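Local coordinates for uncharacterized protein Rv2277c (Mycobacterium tuberculosis, PDB 5VUG) that is uncharacterised but carries a TIM-barrel glycerophosphodiester phosphodiesterase domain, and so probably hydrolyses phosphoric diesters, at residues Val172-Leu183 / Pro194-Glu205. Residues are numbered along the deposited sequence; the frame is centred on the assembly and turned at random.
Sequences VAESRDVTRQRL and PQPDPGKWAGFE
Helix 176-183 packs on the following strand 201-205 in this buried beta-alpha-beta unit of the TIM barrel, and the loop 194-200 that returns to the strand is tied to the helix by Arg182. The axes of the short helix and strand segments approach to 8.4 Å, their directions 66° apart. Arg182, its chain bent at chi3 (-63°), turns its guanidinium between the Glu174 carboxylate and the carbonyls of Pro194 and Gln195. It grips Glu174 end-on with NH1 and NH2, Arg182 NH1 reaching Glu174 OE1 on its syn lone pair at 2.8 Å. Arg182 NE donates to Pro194 O (2.8 Å). Arg182 NH2 also donates to Gln195 O (3.0 Å), and both carbonyls are met from above their planes. Thr179 OG1 donates to the anti lone pair of Glu174 OE1, so this buried oxygen is held by two donors. A water bridges Glu174 OE2 and Asp197 OD2, which probably eases the closeness of the two carboxylates.

Before the helix, Glu174 N donates to Trp201 O (2.8 Å), and Lys200 NZ reaches Val172 O. Thr179 OG1 rests against Ala202 CB at 3.4 Å, and Leu183 CD1 against Phe204 CB. At the far end the extended chain of Arg176 carries its guanidinium to Phe204, whose CE1 lies over one face of it, the two planes 35° apart, and Arg176 NH2 forms a salt bridge with Glu205 OE1 (2.8 Å).

Strand 201-205 pairs in parallel with strand 245-249, Ala173 bonds to Val153 in strand 151-154, and Phe238 of helix 232-239 packs on Arg182 in a cation-pi contact and touches Leu183 and Ala202; Arg176 and Arg180 also form salt bridges with Glu214 of the second subunit.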
loop_
_atom_site.group_PDB
_atom_site.type_symbol
_atom_site.label_atom_id
_atom_site.label_comp_id
_atom_site.label_asym_id
_atom_site.label_seq_id
_atom_site.Cartn_x
_atom_site.Cartn_y
_atom_site.Cartn_z
ATOM N N VAL A 172 4.783 -12.747 -24.292
ATOM C CA VAL A 172 5.320 -12.173 -23.062
ATOM C C VAL A 172 4.180 -11.809 -22.115
ATOM O O VAL A 172 3.205 -11.163 -22.521
ATOM C CB VAL A 172 6.207 -10.946 -23.360
ATOM C CG1 VAL A 172 6.841 -10.413 -22.089
ATOM C CG2 VAL A 172 7.279 -11.286 -24.426
ATOM N N ALA A 173 4.307 -12.212 -20.854
ATOM C CA ALA A 173 3.336 -11.810 -19.846
ATOM C C ALA A 173 3.407 -10.306 -19.601
ATOM O O ALA A 173 4.430 -9.654 -19.835
ATOM C CB ALA A 173 3.595 -12.540 -18.529
ATOM N N GLU A 174 2.295 -9.756 -19.120
ATOM C CA GLU A 174 2.285 -8.374 -18.666
ATOM C C GLU A 174 3.383 -8.166 -17.628
ATOM O O GLU A 174 3.650 -9.045 -16.804
ATOM C CB GLU A 174 0.923 -8.056 -18.050
ATOM C CG GLU A 174 0.855 -6.667 -17.466
ATOM C CD GLU A 174 -0.552 -6.218 -17.205
ATOM O OE1 GLU A 174 -1.109 -6.605 -16.154
ATOM O OE2 GLU A 174 -1.093 -5.479 -18.062
ATOM N N SER A 175 4.028 -6.996 -17.666
ATOM C CA SER A 175 5.055 -6.711 -16.668
ATOM C C SER A 175 4.452 -6.689 -15.265
ATOM O O SER A 175 3.295 -6.300 -15.056
ATOM C CB SER A 175 5.735 -5.371 -16.949
ATOM O OG SER A 175 4.880 -4.301 -16.610
ATOM N N ARG A 176 5.246 -7.124 -14.287
ATOM C CA ARG A 176 4.750 -7.126 -12.915
ATOM C C ARG A 176 4.419 -5.711 -12.441
ATOM O O ARG A 176 3.445 -5.511 -11.707
ATOM C CB ARG A 176 5.749 -7.816 -11.985
ATOM C CG ARG A 176 5.256 -7.986 -10.552
ATOM C CD ARG A 176 6.203 -8.874 -9.775
ATOM N NE ARG A 176 5.742 -9.162 -8.418
ATOM C CZ ARG A 176 5.336 -10.363 -8.011
ATOM N NH1 ARG A 176 5.313 -11.396 -8.856
ATOM N NH2 ARG A 176 4.959 -10.534 -6.757
ATOM N N ASP A 177 5.202 -4.712 -12.863
ATOM C CA ASP A 177 4.895 -3.334 -12.477
ATOM C C ASP A 177 3.467 -2.952 -12.853
ATOM O O ASP A 177 2.752 -2.325 -12.061
ATOM C CB ASP A 177 5.864 -2.344 -13.131
ATOM C CG ASP A 177 7.261 -2.381 -12.533
ATOM O OD1 ASP A 177 7.435 -2.912 -11.418
ATOM O OD2 ASP A 177 8.191 -1.843 -13.182
ATOM N N VAL A 178 3.039 -3.309 -14.066
ATOM C CA VAL A 178 1.706 -2.921 -14.526
ATOM C C VAL A 178 0.629 -3.730 -13.810
ATOM O O VAL A 178 -0.379 -3.182 -13.342
ATOM C CB VAL A 178 1.610 -3.052 -16.057
ATOM C CG1 VAL A 178 0.169 -2.830 -16.522
ATOM C CG2 VAL A 178 2.549 -2.052 -16.732
ATOM N N THR A 179 0.822 -5.048 -13.713
ATOM C CA THR A 179 -0.128 -5.889 -12.988
ATOM C C THR A 179 -0.320 -5.393 -11.559
ATOM O O THR A 179 -1.456 -5.249 -11.085
ATOM C CB THR A 179 0.376 -7.335 -12.977
ATOM O OG1 THR A 179 0.381 -7.851 -14.314
ATOM C CG2 THR A 179 -0.514 -8.220 -12.091
ATOM N N ARG A 180 0.788 -5.113 -10.862
ATOM C CA ARG A 180 0.706 -4.657 -9.474
ATOM C C ARG A 180 -0.021 -3.321 -9.367
ATOM O O ARG A 180 -0.815 -3.112 -8.441
ATOM C CB ARG A 180 2.109 -4.542 -8.868
ATOM C CG ARG A 180 2.120 -4.236 -7.360
ATOM C CD ARG A 180 3.541 -4.076 -6.789
ATOM N NE ARG A 180 4.284 -3.088 -7.566
ATOM C CZ ARG A 180 5.304 -3.369 -8.374
ATOM N NH1 ARG A 180 5.767 -4.614 -8.477
ATOM N NH2 ARG A 180 5.869 -2.396 -9.075
ATOM N N GLN A 181 0.258 -2.398 -10.290
ATOM C CA GLN A 181 -0.415 -1.103 -10.284
ATOM C C GLN A 181 -1.923 -1.267 -10.445
ATOM O O GLN A 181 -2.709 -0.644 -9.722
ATOM C CB GLN A 181 0.137 -0.241 -11.414
ATOM C CG GLN A 181 -0.455 1.150 -11.436
ATOM C CD GLN A 181 0.080 2.001 -10.310
ATOM O OE1 GLN A 181 1.282 2.267 -10.236
ATOM N NE2 GLN A 181 -0.801 2.415 -9.413
ATOM N N ARG A 182 -2.346 -2.112 -11.392
ATOM C CA ARG A 182 -3.773 -2.295 -11.618
ATOM C C ARG A 182 -4.438 -2.941 -10.407
ATOM O O ARG A 182 -5.533 -2.529 -10.002
ATOM C CB ARG A 182 -4.016 -3.119 -12.885
ATOM C CG ARG A 182 -5.429 -2.950 -13.420
ATOM C CD ARG A 182 -5.727 -3.776 -14.669
ATOM N NE ARG A 182 -4.909 -3.419 -15.830
ATOM C CZ ARG A 182 -3.861 -4.122 -16.249
ATOM N NH1 ARG A 182 -3.488 -5.217 -15.595
ATOM N NH2 ARG A 182 -3.185 -3.731 -17.316
ATOM N N LEU A 183 -3.779 -3.933 -9.801
ATOM C CA LEU A 183 -4.353 -4.600 -8.635
ATOM C C LEU A 183 -4.477 -3.646 -7.459
ATOM O O LEU A 183 -5.485 -3.666 -6.742
ATOM C CB LEU A 183 -3.488 -5.790 -8.231
ATOM C CG LEU A 183 -3.604 -7.021 -9.125
ATOM C CD1 LEU A 183 -2.504 -7.995 -8.737
ATOM C CD2 LEU A 183 -5.004 -7.658 -9.006
ATOM N N PRO A 194 -4.082 0.948 -14.860
ATOM C CA PRO A 194 -4.286 1.230 -16.286
ATOM C C PRO A 194 -5.258 0.243 -16.930
ATOM O O PRO A 194 -5.657 -0.731 -16.290
ATOM C CB PRO A 194 -2.880 1.074 -16.877
ATOM C CG PRO A 194 -2.191 0.140 -15.963
ATOM C CD PRO A 194 -2.729 0.433 -14.588
ATOM N N GLN A 195 -5.656 0.507 -18.169
ATOM C CA GLN A 195 -6.594 -0.374 -18.832
ATOM C C GLN A 195 -5.960 -1.746 -19.044
ATOM O O GLN A 195 -4.733 -1.882 -19.049
ATOM C CB GLN A 195 -7.022 0.224 -20.168
ATOM C CG GLN A 195 -8.042 1.346 -20.029
ATOM C CD GLN A 195 -8.221 2.118 -21.319
ATOM O OE1 GLN A 195 -9.104 1.816 -22.122
ATOM N NE2 GLN A 195 -7.376 3.122 -21.528
ATOM N N PRO A 196 -6.780 -2.789 -19.192
ATOM C CA PRO A 196 -6.228 -4.117 -19.476
ATOM C C PRO A 196 -5.366 -4.094 -20.726
ATOM O O PRO A 196 -5.542 -3.261 -21.620
ATOM C CB PRO A 196 -7.476 -4.979 -19.691
ATOM C CG PRO A 196 -8.536 -4.296 -18.904
ATOM C CD PRO A 196 -8.240 -2.826 -19.002
ATOM N N ASP A 197 -4.413 -5.018 -20.776
ATOM C CA ASP A 197 -3.555 -5.161 -21.939
ATOM C C ASP A 197 -4.028 -6.388 -22.702
ATOM O O ASP A 197 -3.797 -7.517 -22.242
ATOM C CB ASP A 197 -2.105 -5.333 -21.494
ATOM C CG ASP A 197 -1.117 -5.124 -22.624
ATOM O OD1 ASP A 197 -1.551 -5.011 -23.788
ATOM O OD2 ASP A 197 0.096 -5.063 -22.346
ATOM N N PRO A 198 -4.681 -6.229 -23.852
ATOM C CA PRO A 198 -5.442 -7.342 -24.436
ATOM C C PRO A 198 -4.617 -8.597 -24.671
ATOM O O PRO A 198 -3.498 -8.549 -25.187
ATOM C CB PRO A 198 -5.952 -6.758 -25.756
ATOM C CG PRO A 198 -6.074 -5.292 -25.469
ATOM C CD PRO A 198 -4.912 -4.965 -24.575
ATOM N N GLY A 199 -5.197 -9.734 -24.291
ATOM C CA GLY A 199 -4.629 -11.026 -24.590
ATOM C C GLY A 199 -3.512 -11.489 -23.678
ATOM O O GLY A 199 -3.078 -12.642 -23.803
ATOM N N LYS A 200 -3.044 -10.653 -22.753
ATOM C CA LYS A 200 -1.841 -10.961 -21.987
ATOM C C LYS A 200 -2.157 -11.791 -20.752
ATOM O O LYS A 200 -3.227 -11.658 -20.146
ATOM C CB LYS A 200 -1.163 -9.672 -21.523
ATOM C CG LYS A 200 -0.648 -8.813 -22.638
ATOM C CD LYS A 200 0.839 -8.890 -22.668
ATOM C CE LYS A 200 1.419 -8.107 -23.815
ATOM N NZ LYS A 200 2.713 -8.716 -24.214
ATOM N N TRP A 201 -1.195 -12.631 -20.368
ATOM C CA TRP A 201 -1.190 -13.240 -19.044
ATOM C C TRP A 201 -0.705 -12.237 -18.005
ATOM O O TRP A 201 0.212 -11.446 -18.256
ATOM C CB TRP A 201 -0.242 -14.443 -19.010
ATOM C CG TRP A 201 -0.864 -15.730 -19.443
ATOM C CD1 TRP A 201 -0.774 -16.306 -20.674
ATOM C CD2 TRP A 201 -1.678 -16.601 -18.648
ATOM N NE1 TRP A 201 -1.489 -17.483 -20.701
ATOM C CE2 TRP A 201 -2.048 -17.690 -19.467
ATOM C CE3 TRP A 201 -2.135 -16.568 -17.318
ATOM C CZ2 TRP A 201 -2.851 -18.737 -19.006
ATOM C CZ3 TRP A 201 -2.941 -17.610 -16.863
ATOM C CH2 TRP A 201 -3.290 -18.678 -17.704
ATOM N N ALA A 202 -1.319 -12.285 -16.826
ATOM C CA ALA A 202 -0.849 -11.552 -15.660
ATOM C C ALA A 202 -0.937 -12.483 -14.463
ATOM O O ALA A 202 -1.773 -13.388 -14.440
ATOM C CB ALA A 202 -1.709 -10.316 -15.387
ATOM N N GLY A 203 -0.069 -12.267 -13.472
ATOM C CA GLY A 203 -0.081 -13.093 -12.279
ATOM C C GLY A 203 0.331 -12.321 -11.042
ATOM O O GLY A 203 1.016 -11.300 -11.122
ATOM N N PHE A 204 -0.121 -12.810 -9.886
ATOM C CA PHE A 204 0.278 -12.220 -8.615
ATOM C C PHE A 204 -0.127 -13.181 -7.511
ATOM O O PHE A 204 -1.079 -13.944 -7.676
ATOM C CB PHE A 204 -0.388 -10.858 -8.372
ATOM C CG PHE A 204 0.454 -9.914 -7.567
ATOM C CD1 PHE A 204 1.494 -9.217 -8.161
ATOM C CD2 PHE A 204 0.202 -9.712 -6.221
ATOM C CE1 PHE A 204 2.274 -8.338 -7.421
ATOM C CE2 PHE A 204 0.979 -8.832 -5.471
ATOM C CZ PHE A 204 2.016 -8.146 -6.079
ATOM N N GLU A 205 0.603 -13.120 -6.392
ATOM C CA GLU A 205 0.296 -13.920 -5.211
ATOM C C GLU A 205 -1.110 -13.638 -4.693
ATOM O O GLU A 205 -1.609 -12.513 -4.761
ATOM C CB GLU A 205 1.284 -13.589 -4.084
ATOM C CG GLU A 205 2.659 -14.233 -4.195
ATOM C CD GLU A 205 3.581 -13.590 -5.220
ATOM O OE1 GLU A 205 3.220 -12.571 -5.838
ATOM O OE2 GLU A 205 4.695 -14.127 -5.406
HETATM O O HOH W 1 0.993 -13.005 -22.223
HETATM O O HOH W 2 2.946 -11.106 -25.896
HETATM O O HOH W 3 4.255 -7.377 -21.527
HETATM O O HOH W 4 2.006 -9.992 -14.722
HETATM O O HOH W 5 0.653 -4.349 -19.802
HETATM O O HOH W 6 6.183 -13.726 -7.348
#